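Local atomic coordinates of arylamine n-acetyltransferase (PDB entry 1W5R), a protein that catalyses transfer of an acetyl group, usually from acetyl coenzyme A, to arylamine substrates, probably through a catalytic triad. Residues V91-G96 with T112-S117; G226-V231 with H239-S244; L12-L17 with S38-N43. The protein carries 1 engineered substitution. One frame throughout, in Å; residues are numbered along the deposited sequence.

Interaction 1 of 3, residues V91-G96 with T112-S117; sequences VERLSG and THNVLS
Asn114 holds CG opposite its own backbone N (chi1 169°), and this carries its amide back over the adjacent strand to Leu94. Asn114 ND2 donates to Leu94 O at 2.9 Å in a nearly straight bond (171°), with the acceptor lying in the plane of the amide. Val115 N reaches the same Leu94 O from the other face of the carbonyl plane, so one oxygen is gripped by two donors. Leu94 turns CG opposite its carbonyl carbon (chi1 -50°), leaning CD1 on Ser117 CB at 3.8 Å, while its CB meets Val115 CG2 at 3.9 Å. Strands 90-98 and 111-119 here form an antiparallel ladder, whose hydrogen-bonded pairs are Glu92-Ser117, Leu94-Val115 and Gly96-His113. A classic beta bulge interrupts it: Thr112 and His113 both face Gly96, whose O accepts from His113 N at 3.0 Å and only weakly from Thr112 N. Just there the His113 ring leads away from Gly96, and NE2 bonds to Asp130 while the side chain touches the engineered Gln73, consistent with the cysteine-histidine-aspartate triad of this enzyme family. On the face bearing Asn114, Leu116 CD2 touches two side chains of the partner strand, 3.9 Å from Val91 CG1 and 4.0 Å from Arg93 CG. Arg93 and Leu116 run side by side. Val91 CG1 also rests over the rim of the Arg93 guanidinium, whose NH1 forms a salt bridge with Glu85 of helix 73-87.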
loop_
_atom_site.group_PDB
_atom_site.type_symbol
_atom_site.label_atom_id
_atom_site.label_comp_id
_atom_site.label_asym_id
_atom_site.label_seq_id
_atom_site.Cartn_x
_atom_site.Cartn_y
_atom_site.Cartn_z
ATOM N N VAL A 91 -18.463 29.055 -19.894
ATOM C CA VAL A 91 -17.954 27.689 -20.061
ATOM C C VAL A 91 -18.089 27.224 -21.506
ATOM O O VAL A 91 -19.182 27.307 -22.100
ATOM C CB VAL A 91 -18.707 26.683 -19.138
ATOM C CG1 VAL A 91 -18.129 25.260 -19.270
ATOM C CG2 VAL A 91 -18.699 27.142 -17.681
ATOM N N GLU A 92 -16.988 26.750 -22.077
ATOM C CA GLU A 92 -17.018 26.019 -23.343
ATOM C C GLU A 92 -16.613 24.573 -23.082
ATOM O O GLU A 92 -15.715 24.316 -22.263
ATOM C CB GLU A 92 -16.116 26.675 -24.382
ATOM C CG GLU A 92 -16.643 28.059 -24.785
ATOM C CD GLU A 92 -15.742 28.817 -25.734
ATOM O OE1 GLU A 92 -14.515 28.576 -25.741
ATOM O OE2 GLU A 92 -16.274 29.679 -26.473
ATOM N N ARG A 93 -17.308 23.641 -23.734
ATOM C CA ARG A 93 -16.980 22.222 -23.643
ATOM C C ARG A 93 -16.064 21.810 -24.772
ATOM O O ARG A 93 -16.365 22.016 -25.950
ATOM C CB ARG A 93 -18.239 21.344 -23.668
ATOM C CG ARG A 93 -19.080 21.357 -22.390
ATOM C CD ARG A 93 -19.835 22.680 -22.187
ATOM N NE ARG A 93 -20.844 22.530 -21.148
ATOM C CZ ARG A 93 -21.641 23.501 -20.709
ATOM N NH1 ARG A 93 -21.559 24.730 -21.225
ATOM N NH2 ARG A 93 -22.524 23.241 -19.757
ATOM N N LEU A 94 -14.917 21.241 -24.422
ATOM C CA LEU A 94 -13.974 20.805 -25.438
ATOM C C LEU A 94 -13.882 19.287 -25.462
ATOM O O LEU A 94 -14.211 18.627 -24.464
ATOM C CB LEU A 94 -12.588 21.389 -25.151
ATOM C CG LEU A 94 -12.516 22.902 -24.881
ATOM C CD1 LEU A 94 -11.074 23.350 -24.663
ATOM C CD2 LEU A 94 -13.140 23.707 -26.019
ATOM N N SER A 95 -13.432 18.760 -26.594
ATOM C CA SER A 95 -13.144 17.335 -26.737
ATOM C C SER A 95 -11.657 17.089 -26.959
ATOM O O SER A 95 -10.931 17.968 -27.448
ATOM C CB SER A 95 -13.949 16.729 -27.900
ATOM O OG SER A 95 -13.554 17.316 -29.128
ATOM N N GLY A 96 -11.212 15.887 -26.602
ATOM C CA GLY A 96 -9.822 15.520 -26.790
ATOM C C GLY A 96 -9.591 14.033 -27.008
ATOM O O GLY A 96 -10.518 13.216 -26.907
ATOM N N THR A 112 -12.214 10.787 -27.141
ATOM C CA THR A 112 -12.886 10.082 -26.044
ATOM C C THR A 112 -12.886 10.881 -24.742
ATOM O O THR A 112 -13.344 10.394 -23.703
ATOM C CB THR A 112 -12.224 8.737 -25.747
ATOM O OG1 THR A 112 -10.906 8.972 -25.246
ATOM C CG2 THR A 112 -12.169 7.845 -26.980
ATOM N N HIS A 113 -12.352 12.098 -24.791
ATOM C CA HIS A 113 -12.291 12.927 -23.588
ATOM C C HIS A 113 -13.074 14.219 -23.777
ATOM O O HIS A 113 -13.324 14.657 -24.918
ATOM C CB HIS A 113 -10.833 13.208 -23.203
ATOM C CG HIS A 113 -10.655 13.715 -21.800
ATOM N ND1 HIS A 113 -11.510 13.388 -20.769
ATOM C CD2 HIS A 113 -9.686 14.488 -21.249
ATOM C CE1 HIS A 113 -11.097 13.966 -19.654
ATOM N NE2 HIS A 113 -9.992 14.641 -19.919
ATOM N N ASN A 114 -13.455 14.820 -22.658
ATOM C CA ASN A 114 -14.244 16.052 -22.625
ATOM C C ASN A 114 -13.677 16.855 -21.466
ATOM O O ASN A 114 -13.537 16.321 -20.361
ATOM C CB ASN A 114 -15.727 15.684 -22.411
ATOM C CG ASN A 114 -16.645 16.874 -22.084
ATOM O OD1 ASN A 114 -17.595 16.702 -21.320
ATOM N ND2 ASN A 114 -16.394 18.051 -22.670
ATOM N N VAL A 115 -13.299 18.111 -21.741
ATOM C CA VAL A 115 -12.766 19.012 -20.720
ATOM C C VAL A 115 -13.452 20.379 -20.849
ATOM O O VAL A 115 -14.238 20.592 -21.786
ATOM C CB VAL A 115 -11.215 19.162 -20.785
ATOM C CG1 VAL A 115 -10.551 17.809 -20.607
ATOM C CG2 VAL A 115 -10.752 19.837 -22.093
ATOM N N LEU A 116 -13.173 21.287 -19.912
ATOM C CA LEU A 116 -13.822 22.601 -19.920
ATOM C C LEU A 116 -12.816 23.707 -20.154
ATOM O O LEU A 116 -11.688 23.640 -19.648
ATOM C CB LEU A 116 -14.530 22.868 -18.596
ATOM C CG LEU A 116 -15.531 21.794 -18.164
ATOM C CD1 LEU A 116 -16.073 22.139 -16.777
ATOM C CD2 LEU A 116 -16.656 21.647 -19.202
ATOM N N SER A 117 -13.233 24.712 -20.920
ATOM C CA SER A 117 -12.489 25.960 -20.998
ATOM C C SER A 117 -13.357 27.031 -20.330
ATOM O O SER A 117 -14.482 27.307 -20.788
ATOM C CB SER A 117 -12.154 26.298 -22.442
ATOM O OG SER A 117 -11.645 27.620 -22.521
#

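Interaction 2 of 3, residues G226-V231 with H239-S244; sequences GRNLAV and HIRFDS
Leu229 and Ile240 form the densely packed side of this contact, lying side by side with Leu229 CD2 3.8 Å from Ile240 CD1. Phe242 extends the apolar patch, its CE1 4.0 Å from Leu229 CB, and Ala251 of helix 245-255 packs on the same ring. Between the backbones, Leu229 and Ile240 make a hydrogen-bonded pair: Leu229 N donates to Ile240 O and Ile240 N to Leu229 O. The two strands, 228-233 and 236-242, are the arms of an antiparallel beta hairpin; His239 to Phe242 also pair with a strand of the second subunit, so the sheet runs on across the dimer interface. The opposite face, with Asn228, Ala230, His239 and Arg241, is looser and more exposed. There the edge of the His239 ring meets Ala230 CB (3.8 Å from ND1), and a water receives a weak bond from Arg241 NE while donating to Asn228 OD1. Beside them the guanidinium groups of Arg227 and Arg241 stack with planes 9° apart, Arg241 NH2 sitting over the centre of its neighbour. Despite the like charges, Arg227 is tethered at several points: a bend at chi3 (80°) turns NH1 toward Phe242 O and Asp243 O, each accepting at 3.0 Å and both near the guanidinium plane, the bond to Asp243 being the more bent (132°), while NH2 forms a salt bridge with Asp277.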
loop_
_atom_site.group_PDB
_atom_site.type_symbol
_atom_site.label_atom_id
_atom_site.label_comp_id
_atom_site.label_asym_id
_atom_site.label_seq_id
_atom_site.Cartn_x
_atom_site.Cartn_y
_atom_site.Cartn_z
ATOM N N GLY A 226 -9.445 -2.899 -11.988
ATOM C CA GLY A 226 -9.660 -4.307 -11.619
ATOM C C GLY A 226 -9.363 -4.526 -10.134
ATOM O O GLY A 226 -9.896 -3.819 -9.275
ATOM N N ARG A 227 -8.509 -5.513 -9.819
ATOM C CA ARG A 227 -8.132 -5.815 -8.427
ATOM C C ARG A 227 -7.020 -4.928 -7.853
ATOM O O ARG A 227 -6.691 -5.025 -6.659
ATOM C CB ARG A 227 -7.656 -7.268 -8.324
ATOM C CG ARG A 227 -6.314 -7.488 -8.988
ATOM C CD ARG A 227 -5.738 -8.860 -8.647
ATOM N NE ARG A 227 -6.307 -9.945 -9.440
ATOM C CZ ARG A 227 -6.916 -11.025 -8.941
ATOM N NH1 ARG A 227 -7.098 -11.173 -7.631
ATOM N NH2 ARG A 227 -7.354 -11.956 -9.784
ATOM N N ASN A 228 -6.451 -4.067 -8.700
ATOM C CA ASN A 228 -5.244 -3.321 -8.371
ATOM C C ASN A 228 -5.522 -1.861 -8.050
ATOM O O ASN A 228 -5.920 -1.085 -8.929
ATOM C CB ASN A 228 -4.262 -3.410 -9.536
ATOM C CG ASN A 228 -3.825 -4.836 -9.817
ATOM O OD1 ASN A 228 -3.278 -5.515 -8.946
ATOM N ND2 ASN A 228 -4.070 -5.297 -11.039
ATOM N N LEU A 229 -5.304 -1.500 -6.794
ATOM C CA LEU A 229 -5.455 -0.133 -6.333
ATOM C C LEU A 229 -4.094 0.536 -6.230
ATOM O O LEU A 229 -3.251 0.139 -5.412
ATOM C CB LEU A 229 -6.185 -0.101 -4.994
ATOM C CG LEU A 229 -6.272 1.228 -4.252
ATOM C CD1 LEU A 229 -6.988 2.277 -5.113
ATOM C CD2 LEU A 229 -6.999 1.061 -2.930
ATOM N N ALA A 230 -3.861 1.540 -7.069
ATOM C CA ALA A 230 -2.639 2.344 -6.973
ATOM C C ALA A 230 -2.886 3.607 -6.148
ATOM O O ALA A 230 -3.923 4.275 -6.303
ATOM C CB ALA A 230 -2.136 2.726 -8.362
ATOM N N VAL A 231 -1.931 3.939 -5.288
ATOM C CA VAL A 231 -1.983 5.167 -4.510
ATOM C C VAL A 231 -0.672 5.919 -4.749
ATOM O O VAL A 231 0.411 5.369 -4.565
ATOM C CB VAL A 231 -2.160 4.884 -2.991
ATOM C CG1 VAL A 231 -2.346 6.198 -2.238
ATOM C CG2 VAL A 231 -3.334 3.931 -2.730
ATOM N N HIS A 239 0.764 -0.079 -4.005
ATOM C CA HIS A 239 -0.009 -0.959 -4.854
ATOM C C HIS A 239 -0.710 -1.985 -3.988
ATOM O O HIS A 239 -0.062 -2.836 -3.382
ATOM C CB HIS A 239 0.872 -1.604 -5.927
ATOM C CG HIS A 239 1.439 -0.615 -6.903
ATOM N ND1 HIS A 239 0.645 0.222 -7.658
ATOM C CD2 HIS A 239 2.719 -0.318 -7.237
ATOM C CE1 HIS A 239 1.409 0.990 -8.414
ATOM N NE2 HIS A 239 2.673 0.682 -8.177
ATOM N N ILE A 240 -2.029 -1.869 -3.904
ATOM C CA ILE A 240 -2.849 -2.785 -3.132
ATOM C C ILE A 240 -3.500 -3.767 -4.102
ATOM O O ILE A 240 -4.233 -3.367 -5.026
ATOM C CB ILE A 240 -3.894 -2.012 -2.279
ATOM C CG1 ILE A 240 -3.177 -1.072 -1.300
ATOM C CG2 ILE A 240 -4.833 -2.970 -1.557
ATOM C CD1 ILE A 240 -4.011 0.086 -0.801
ATOM N N ARG A 241 -3.221 -5.053 -3.916
ATOM C CA ARG A 241 -3.784 -6.089 -4.783
ATOM C C ARG A 241 -4.844 -6.872 -4.018
ATOM O O ARG A 241 -4.537 -7.622 -3.087
ATOM C CB ARG A 241 -2.682 -7.020 -5.305
ATOM C CG ARG A 241 -3.168 -8.089 -6.278
ATOM C CD ARG A 241 -2.079 -9.128 -6.579
ATOM N NE ARG A 241 -2.541 -10.130 -7.540
ATOM C CZ ARG A 241 -3.303 -11.187 -7.234
ATOM N NH1 ARG A 241 -3.726 -11.396 -5.993
ATOM N NH2 ARG A 241 -3.656 -12.029 -8.191
ATOM N N PHE A 242 -6.098 -6.694 -4.410
ATOM C CA PHE A 242 -7.201 -7.408 -3.786
ATOM C C PHE A 242 -7.275 -8.852 -4.253
ATOM O O PHE A 242 -6.955 -9.181 -5.399
ATOM C CB PHE A 242 -8.505 -6.657 -4.078
ATOM C CG PHE A 242 -8.569 -5.314 -3.420
ATOM C CD1 PHE A 242 -8.575 -4.133 -4.188
ATOM C CD2 PHE A 242 -8.572 -5.203 -2.029
ATOM C CE1 PHE A 242 -8.613 -2.887 -3.563
ATOM C CE2 PHE A 242 -8.624 -3.963 -1.405
ATOM C CZ PHE A 242 -8.638 -2.799 -2.177
ATOM N N ASP A 243 -7.671 -9.722 -3.326
ATOM C CA ASP A 243 -7.728 -11.148 -3.586
ATOM C C ASP A 243 -8.831 -11.539 -4.563
ATOM O O ASP A 243 -8.614 -12.402 -5.414
ATOM C CB ASP A 243 -7.943 -11.913 -2.281
ATOM C CG ASP A 243 -6.656 -12.160 -1.522
ATOM O OD1 ASP A 243 -5.564 -11.778 -2.004
ATOM O OD2 ASP A 243 -6.753 -12.756 -0.430
ATOM N N SER A 244 -9.991 -10.889 -4.426
ATOM C CA SER A 244 -11.228 -11.296 -5.116
ATOM C C SER A 244 -12.170 -10.110 -5.349
ATOM O O SER A 244 -11.945 -9.004 -4.847
ATOM C CB SER A 244 -11.975 -12.363 -4.290
ATOM O OG SER A 244 -12.618 -11.754 -3.175
HETATM O O HOH W 1 -2.030 -7.802 -9.752
#

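Interaction 3 of 3, residues L12-L17 with S38-N43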
loop_
_atom_site.group_PDB
_atom_site.type_symbol
_atom_site.label_atom_id
_atom_site.label_comp_id
_atom_site.label_asym_id
_atom_site.label_seq_id
_atom_site.Cartn_x
_atom_site.Cartn_y
_atom_site.Cartn_z
ATOM N N LEU A 12 -23.646 21.244 -4.293
ATOM C CA LEU A 12 -22.755 21.850 -3.311
ATOM C C LEU A 12 -22.644 21.008 -2.049
ATOM O O LEU A 12 -21.554 20.844 -1.517
ATOM C CB LEU A 12 -23.180 23.288 -2.997
ATOM C CG LEU A 12 -23.065 24.235 -4.198
ATOM C CD1 LEU A 12 -23.880 25.510 -3.936
ATOM C CD2 LEU A 12 -21.619 24.568 -4.572
ATOM N N THR A 13 -23.772 20.472 -1.581
ATOM C CA THR A 13 -23.781 19.517 -0.464
ATOM C C THR A 13 -22.976 18.244 -0.779
ATOM O O THR A 13 -22.187 17.776 0.047
ATOM C CB THR A 13 -25.222 19.141 -0.054
ATOM O OG1 THR A 13 -25.912 20.326 0.354
ATOM C CG2 THR A 13 -25.218 18.135 1.094
ATOM N N ARG A 14 -23.182 17.706 -1.983
ATOM C CA ARG A 14 -22.466 16.535 -2.462
ATOM C C ARG A 14 -20.955 16.719 -2.364
ATOM O O ARG A 14 -20.231 15.787 -1.993
ATOM C CB ARG A 14 -22.875 16.244 -3.914
ATOM C CG ARG A 14 -22.181 15.037 -4.547
ATOM C CD ARG A 14 -22.787 13.731 -4.077
ATOM N NE ARG A 14 -22.377 12.635 -4.955
ATOM C CZ ARG A 14 -21.566 11.641 -4.606
ATOM N NH1 ARG A 14 -21.059 11.566 -3.377
ATOM N NH2 ARG A 14 -21.256 10.707 -5.501
ATOM N N ILE A 15 -20.478 17.914 -2.707
ATOM C CA ILE A 15 -19.030 18.186 -2.695
ATOM C C ILE A 15 -18.520 18.847 -1.407
ATOM O O ILE A 15 -17.342 19.172 -1.296
ATOM C CB ILE A 15 -18.544 18.937 -3.966
ATOM C CG1 ILE A 15 -19.061 20.383 -4.017
ATOM C CG2 ILE A 15 -18.943 18.146 -5.230
ATOM C CD1 ILE A 15 -18.358 21.267 -5.040
ATOM N N GLY A 16 -19.408 19.020 -0.431
ATOM C CA GLY A 16 -18.999 19.506 0.889
ATOM C C GLY A 16 -18.817 21.007 0.994
ATOM O O GLY A 16 -18.042 21.486 1.831
ATOM N N LEU A 17 -19.526 21.744 0.144
ATOM C CA LEU A 17 -19.584 23.201 0.221
ATOM C C LEU A 17 -20.996 23.644 0.622
ATOM O O LEU A 17 -21.943 22.854 0.581
ATOM C CB LEU A 17 -19.183 23.834 -1.119
ATOM C CG LEU A 17 -17.770 23.601 -1.663
ATOM C CD1 LEU A 17 -17.619 24.316 -2.996
ATOM C CD2 LEU A 17 -16.688 24.061 -0.685
ATOM N N SER A 38 -14.762 14.362 -3.559
ATOM C CA SER A 38 -16.134 13.965 -3.210
ATOM C C SER A 38 -16.862 13.050 -4.190
ATOM O O SER A 38 -17.688 12.230 -3.760
ATOM C CB SER A 38 -17.005 15.211 -3.010
ATOM O OG SER A 38 -16.498 16.061 -1.994
ATOM N N ILE A 39 -16.603 13.234 -5.484
ATOM C CA ILE A 39 -17.307 12.460 -6.512
ATOM C C ILE A 39 -16.246 11.631 -7.245
ATOM O O ILE A 39 -15.387 12.188 -7.927
ATOM C CB ILE A 39 -18.110 13.357 -7.507
ATOM C CG1 ILE A 39 -19.027 14.341 -6.756
ATOM C CG2 ILE A 39 -18.933 12.493 -8.470
ATOM C CD1 ILE A 39 -19.827 15.281 -7.691
ATOM N N PRO A 40 -16.289 10.305 -7.076
ATOM C CA PRO A 40 -15.249 9.500 -7.694
ATOM C C PRO A 40 -15.432 9.310 -9.201
ATOM O O PRO A 40 -16.547 9.413 -9.725
ATOM C CB PRO A 40 -15.383 8.164 -6.962
ATOM C CG PRO A 40 -16.865 8.059 -6.681
ATOM C CD PRO A 40 -17.259 9.479 -6.329
ATOM N N PHE A 41 -14.325 9.049 -9.886
ATOM C CA PHE A 41 -14.378 8.501 -11.235
ATOM C C PHE A 41 -14.822 7.039 -11.096
ATOM O O PHE A 41 -14.314 6.294 -10.254
ATOM C CB PHE A 41 -12.993 8.571 -11.887
ATOM C CG PHE A 41 -12.973 8.153 -13.319
ATOM C CD1 PHE A 41 -12.910 9.115 -14.330
ATOM C CD2 PHE A 41 -13.000 6.796 -13.670
ATOM C CE1 PHE A 41 -12.878 8.736 -15.681
ATOM C CE2 PHE A 41 -12.978 6.401 -15.019
ATOM C CZ PHE A 41 -12.923 7.381 -16.027
ATOM N N GLU A 42 -15.795 6.630 -11.901
ATOM C CA GLU A 42 -16.128 5.199 -12.003
ATOM C C GLU A 42 -16.800 4.923 -13.330
ATOM O O GLU A 42 -17.444 5.802 -13.919
ATOM C CB GLU A 42 -17.039 4.718 -10.872
ATOM C CG GLU A 42 -18.283 5.592 -10.710
ATOM C CD GLU A 42 -19.581 4.830 -10.784
ATOM O OE1 GLU A 42 -19.758 4.051 -11.747
ATOM O OE2 GLU A 42 -20.439 5.057 -9.914
ATOM N N ASN A 43 -16.655 3.687 -13.789
ATOM C CA ASN A 43 -17.311 3.250 -15.023
ATOM C C ASN A 43 -18.177 2.011 -14.790
ATOM O O ASN A 43 -18.238 1.146 -15.645
ATOM C CB ASN A 43 -16.270 2.934 -16.104
ATOM C CG ASN A 43 -15.495 1.674 -15.782
ATOM O OD1 ASN A 43 -15.181 1.431 -14.616
ATOM N ND2 ASN A 43 -15.200 0.860 -16.800
#
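Arg14 opens the contact at the end of helix 8-14, its carbonyl O lying 3.4 Å from Ser38 CB. Its side chain leaves the helix with CG opposite the backbone N (chi1 179°) and then bends at chi2 (78°), a course that lays the chain obliquely across Ile39. Arg14 CG packs 3.9 Å from Ile39 CG1, and that Ile39 methylene also lies over one face of the Arg14 guanidinium, offset toward its rim. NH1 approaches Ser38 O at a poor angle for bonding; the group is held instead by NE to Leu64 O and NH2 to Arg69 O, so the guanidinium packs a face on Ile39 while its hydrogen bonds run to carbonyls outside the two segments. Ile15 follows, its CG2 branch crossing Ile39 with 3.9 Å to CD1. Its backbone comes close to Ser38 as well, Ile15 O standing 3.3 Å from Ser38 OG, but that hydroxyl bonds to Ala34 O in its own helix. At Gly16 the chain takes a positive phi and leaves the helix: Gly16 N returns to Thr13 O at 3.1 Å, and Leu17 N to Leu12 O at 2.8 Å. The contact thus sets a Schellman-terminated helix end against the C-terminal end of helix 25-38, in the helical N-terminal region of the arylamine N-acetyltransferase fold.

Overall arrangement
From the N terminus, interaction 3 comes first, closing a loop of 20 residues that contains most of helix 25-38. Interaction 1 follows, joining two neighbouring strands of the larger antiparallel sheet across 15 intervening residues, and much later interaction 2 pairs the two arms of a beta hairpin across seven intervening residues. The three lie in series, neither nested nor crossed. Helix 73-87 links interactions 3 and 1, since it packs on Ile39 and also against strands 90-98 and 111-119. Interactions 2 and 3 reach the same five-stranded sheet: residues 41-42 form one outermost strand within the chain, and 236-242 the other. Interactions 1 and 2 lie on opposite sides of the chain's centre, their centres 30 Å apart.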